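Local atomic coordinates of putative trimethylamine methyltransferase (Rhizobium meliloti, PDB entry 4YYC), a protein that probably transfers methyl groups, as a member of the trimethylamine methyltransferase family. Residues 354-359 against 384-389; 339-344 against 378-383. All blocks are in the same frame, centred on the assembly; numbering follows the deposited sequence. Where two conformers were deposited one is given.

How the contacts relate
The four segments alternate along the chain: 339-344 lies on helix 334-350; 354-359 starts with strand 354-355; 378-383 forms the last turns of helix 368-383; 384-389 leads into strand 388-389. Consecutive elements therefore run helix, strand, helix, strand, consistent with the alpha/beta barrel of this family. Contact 1 joins the two strand regions and contact 2 the two helices, their centres about 7 Å apart. Probable hydrogen bonds tie the layers together, Thr-356 OG1 to Ser-340 OG at 2.9 Å and Thr-386 OG1 to Thr-381 O at 2.8 Å. Both are buried; contact 1 lies nearer the chain centre and draws together strands of two sheets, while Tyr-341 and Leu-383 of contact 2 also meet the second subunit.

Contact 1. Residues 354-359 against 384-389; sequences FRTGGS and AGTNFV
Phe-354 and Asn-387 bring together the two ends of a strand-helix-strand unit, strand 354-355, helix 368-383 and strand 388-389, consistent with the alpha/beta barrel of this family. Gly-385, at positive phi, ends that helix in a Schellman motif. Phe-354 O accepts two bonds, from Asn-387 N at 2.8 Å and from Phe-388 N at 3.0 Å, both donors tilted about 20° from its carbonyl plane. Phe-354 N is taken up by Asn-387 OD1 at 2.9 Å, in the carbonyl plane and on a lone pair. Asn-387 chi1 of -64° sets CG beside the residue's own backbone N and brings OD1 to Phe-354 N; with its backbone N on Phe-354 O, the residue holds both polar backbone atoms of Phe-354. Its ND2 turns to Gly-132 O and Ala-134 O. Cutting the side chain back to an alanine would probably leave Phe-354 N without its acceptor and those two carbonyls without their shared donor. The Thr-386 hydroxyl is satisfied by helix 368-383, that of Thr-356 by Ser-340 and Thr-317 O. Arg-355 NH2 bonds to an unknown ligand, probably from the crystallisation liquor. Two buried backbone atoms lack a hydrogen-bond partner: Thr-356 N, which faces Thr-386 CG2 at 3.5 Å, and Phe-388 O, which receives a CA-H...O contact from Arg-355 CA at 3.1 Å.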
# COMPACT_ATOMS: atom_id res chain seq x y z
N PHE A 354 -3.85 17.48 9.57
CA PHE A 354 -2.57 16.94 9.14
C PHE A 354 -2.55 16.79 7.61
O PHE A 354 -3.51 16.32 7.00
CB PHE A 354 -2.39 15.56 9.82
CG PHE A 354 -1.13 14.88 9.46
CD1 PHE A 354 0.08 15.46 9.72
CD2 PHE A 354 -1.18 13.65 8.85
CE1 PHE A 354 1.27 14.82 9.36
CE2 PHE A 354 -0.02 13.00 8.49
CZ PHE A 354 1.22 13.58 8.77
N ARG A 355 -1.41 17.16 7.02
CA ARG A 355 -1.13 16.99 5.59
C ARG A 355 0.19 16.25 5.45
O ARG A 355 1.16 16.56 6.11
CB ARG A 355 -1.00 18.36 4.88
CG ARG A 355 -0.43 18.33 3.46
CD ARG A 355 1.06 18.60 3.42
NE ARG A 355 1.69 18.11 2.22
CZ ARG A 355 2.76 18.64 1.64
NH1 ARG A 355 3.28 19.80 2.04
NH2 ARG A 355 3.29 18.03 0.60
N THR A 356 0.20 15.23 4.60
CA THR A 356 1.41 14.49 4.22
C THR A 356 1.05 13.62 3.02
O THR A 356 -0.06 13.60 2.55
CB THR A 356 2.00 13.58 5.35
OG1 THR A 356 3.38 13.26 5.04
CG2 THR A 356 1.23 12.29 5.52
N GLY A 357 2.05 12.93 2.50
CA GLY A 357 1.81 11.86 1.54
C GLY A 357 1.37 12.25 0.18
O GLY A 357 1.77 13.31 -0.35
N GLY A 358 0.49 11.45 -0.37
CA GLY A 358 0.10 11.58 -1.76
C GLY A 358 0.63 10.43 -2.61
O GLY A 358 1.03 9.40 -2.09
N SER A 359 0.47 10.55 -3.91
CA SER A 359 0.91 9.54 -4.89
C SER A 359 2.30 9.93 -5.40
O SER A 359 2.47 10.44 -6.53
CB SER A 359 -0.12 9.39 -6.01
OG SER A 359 -1.37 8.91 -5.48
N ALA A 384 -2.85 6.46 7.77
CA ALA A 384 -2.41 7.44 8.80
C ALA A 384 -3.51 8.40 9.18
O ALA A 384 -3.35 9.13 10.17
CB ALA A 384 -1.20 8.21 8.28
N GLY A 385 -4.61 8.47 8.42
CA GLY A 385 -5.67 9.44 8.71
C GLY A 385 -5.31 10.83 8.25
O GLY A 385 -5.56 11.81 8.94
N THR A 386 -4.72 10.95 7.08
CA THR A 386 -4.27 12.26 6.60
C THR A 386 -5.51 13.11 6.26
O THR A 386 -6.39 12.67 5.53
CB THR A 386 -3.31 12.11 5.40
OG1 THR A 386 -2.24 11.26 5.77
CG2 THR A 386 -2.74 13.44 4.95
N ASN A 387 -5.54 14.38 6.68
CA ASN A 387 -6.67 15.24 6.43
C ASN A 387 -6.60 15.94 5.08
O ASN A 387 -7.62 16.10 4.42
CB ASN A 387 -6.80 16.30 7.53
CG ASN A 387 -7.08 15.71 8.89
OD1 ASN A 387 -6.32 15.91 9.83
ND2 ASN A 387 -8.17 14.98 9.01
N PHE A 388 -5.42 16.37 4.65
CA PHE A 388 -5.27 17.09 3.41
C PHE A 388 -4.11 16.47 2.66
O PHE A 388 -3.01 16.38 3.21
CB PHE A 388 -5.03 18.58 3.66
CG PHE A 388 -4.75 19.34 2.43
CD1 PHE A 388 -5.67 19.33 1.39
CD2 PHE A 388 -3.57 20.07 2.28
CE1 PHE A 388 -5.42 20.02 0.23
CE2 PHE A 388 -3.30 20.75 1.09
CZ PHE A 388 -4.23 20.72 0.06
N VAL A 389 -4.39 16.01 1.46
CA VAL A 389 -3.40 15.33 0.67
C VAL A 389 -3.08 16.15 -0.56
O VAL A 389 -3.75 16.05 -1.62
CB VAL A 389 -3.90 13.92 0.27
CG1 VAL A 389 -2.78 13.14 -0.39
CG2 VAL A 389 -4.46 13.14 1.46

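Contact 2. Residues 339-344 against 378-383; sequences VSYGAA and LNMTLL
Tyr-341 and Met-380 bring helices 339-344 and 378-383 closest, their CA atoms 7.0 Å apart, with the segment axes nearly parallel at 14° and 9.6 Å from each other. This is side-by-side packing of two helices that follow one another around the fold, consistent with the outer helices of an alpha/beta barrel. Met-380, a selenomethionine, points its CB toward the opposite helix and carries most of the contact together with the Tyr-341 ring. Its CG sits over the centre of one ring face, a CH-pi contact of 3.6 Å from Met-380 CG to the Tyr-341 ring centroid. The ring and the Met-380 chain run antiparallel alongside each other, which brings the phenol end back to the Met-380 backbone, Tyr-341 OH lying 3.4 Å from Met-380 CA. Bends at chi2 (-77°) and chi3 (-69°) carry the rest of the Met-380 chain on to Ser-340. The selenium remains above the same ring face but farther off, Met-380 SE lying 4.9 Å from the Tyr-341 centroid as a Met-aromatic contact. It also reaches Ser-340 CB at 3.4 Å, and the terminal Met-380 CE is packed tightly on Ser-340 CB at 3.5 Å. At the ring edge, near its plane, Leu-383 CB meets Tyr-341 CE1 at 4.0 Å. The segments are thus joined by apolar packing. Around the pair, Tyr-51 meets the Tyr-341 ring edge-to-face, and Leu-383 of the second subunit packs on Tyr-341. Helix 286-307 receives Val-339 and Ala-343, helix 404-420 receives Leu-378, and Phe-354 of strand 354-355 lies against Ala-343 and Ala-344.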
# COMPACT_ATOMS: atom_id res chain seq x y z
N VAL A 339 7.98 7.82 9.18
CA VAL A 339 7.94 9.26 9.55
C VAL A 339 6.50 9.79 9.45
O VAL A 339 5.98 10.41 10.37
CB VAL A 339 8.84 10.11 8.64
CG1 VAL A 339 8.58 11.63 8.77
CG2 VAL A 339 10.31 9.81 8.90
N SER A 340 5.84 9.54 8.33
CA SER A 340 4.52 10.11 8.14
C SER A 340 3.45 9.51 9.03
O SER A 340 2.56 10.23 9.53
CB SER A 340 4.10 10.08 6.69
OG SER A 340 4.91 10.96 5.96
N TYR A 341 3.52 8.20 9.29
CA TYR A 341 2.58 7.62 10.25
C TYR A 341 2.77 8.26 11.62
O TYR A 341 1.81 8.57 12.31
CB TYR A 341 2.78 6.10 10.41
CG TYR A 341 2.17 5.20 9.35
CD1 TYR A 341 0.80 5.23 9.08
CD2 TYR A 341 2.95 4.30 8.64
CE1 TYR A 341 0.23 4.35 8.18
CE2 TYR A 341 2.38 3.46 7.69
CZ TYR A 341 1.03 3.48 7.48
OH TYR A 341 0.43 2.67 6.55
N GLY A 342 4.02 8.41 12.04
CA GLY A 342 4.35 8.99 13.31
C GLY A 342 3.95 10.46 13.39
O GLY A 342 3.41 10.94 14.41
N ALA A 343 4.19 11.18 12.32
CA ALA A 343 3.89 12.61 12.30
C ALA A 343 2.37 12.81 12.44
O ALA A 343 1.88 13.74 13.11
CB ALA A 343 4.42 13.26 11.03
N ALA A 344 1.58 11.95 11.82
CA ALA A 344 0.12 12.02 11.98
C ALA A 344 -0.32 11.86 13.44
O ALA A 344 -1.21 12.58 13.91
CB ALA A 344 -0.56 10.96 11.13
N LEU A 378 0.55 6.32 -0.94
CA LEU A 378 -0.88 6.58 -0.84
C LEU A 378 -1.59 5.70 0.19
O LEU A 378 -2.48 6.15 0.93
CB LEU A 378 -1.54 6.45 -2.22
CG LEU A 378 -3.03 6.79 -2.26
CD1 LEU A 378 -3.18 8.29 -2.00
CD2 LEU A 378 -3.55 6.42 -3.66
N ASN A 379 -1.20 4.44 0.28
CA ASN A 379 -1.80 3.57 1.29
C ASN A 379 -1.47 4.08 2.71
O ASN A 379 -2.34 4.11 3.56
CB ASN A 379 -1.42 2.09 1.06
CG ASN A 379 -2.21 1.45 -0.09
OD1 ASN A 379 -3.46 1.40 -0.09
ND2 ASN A 379 -1.48 0.93 -1.06
N MSE A 380 -0.25 4.51 2.94
CA MSE A 380 0.12 5.13 4.23
C MSE A 380 -0.71 6.37 4.44
O MSE A 380 -1.22 6.63 5.53
CB MSE A 380 1.62 5.41 4.28
CG MSE A 380 2.09 6.25 5.45
SE MSE A 380 1.74 8.16 5.28
CE MSE A 380 2.99 8.51 3.82
N THR A 381 -0.94 7.13 3.37
CA THR A 381 -1.61 8.43 3.51
C THR A 381 -3.01 8.21 4.07
O THR A 381 -3.46 8.89 5.00
CB THR A 381 -1.68 9.14 2.14
OG1 THR A 381 -0.35 9.38 1.66
CG2 THR A 381 -2.41 10.44 2.21
N LEU A 382 -3.69 7.20 3.54
CA LEU A 382 -5.05 6.93 4.02
C LEU A 382 -5.01 6.33 5.42
O LEU A 382 -5.79 6.74 6.31
CB LEU A 382 -5.76 5.95 3.09
CG LEU A 382 -7.20 5.60 3.52
CD1 LEU A 382 -8.08 6.79 3.33
CD2 LEU A 382 -7.72 4.39 2.78
N LEU A 383 -4.16 5.35 5.64
CA LEU A 383 -4.19 4.63 6.91
C LEU A 383 -3.69 5.47 8.07
O LEU A 383 -4.11 5.27 9.21
CB LEU A 383 -3.38 3.33 6.80
CG LEU A 383 -3.94 2.32 5.80
CD1 LEU A 383 -3.08 1.09 5.83
CD2 LEU A 383 -5.36 1.95 6.11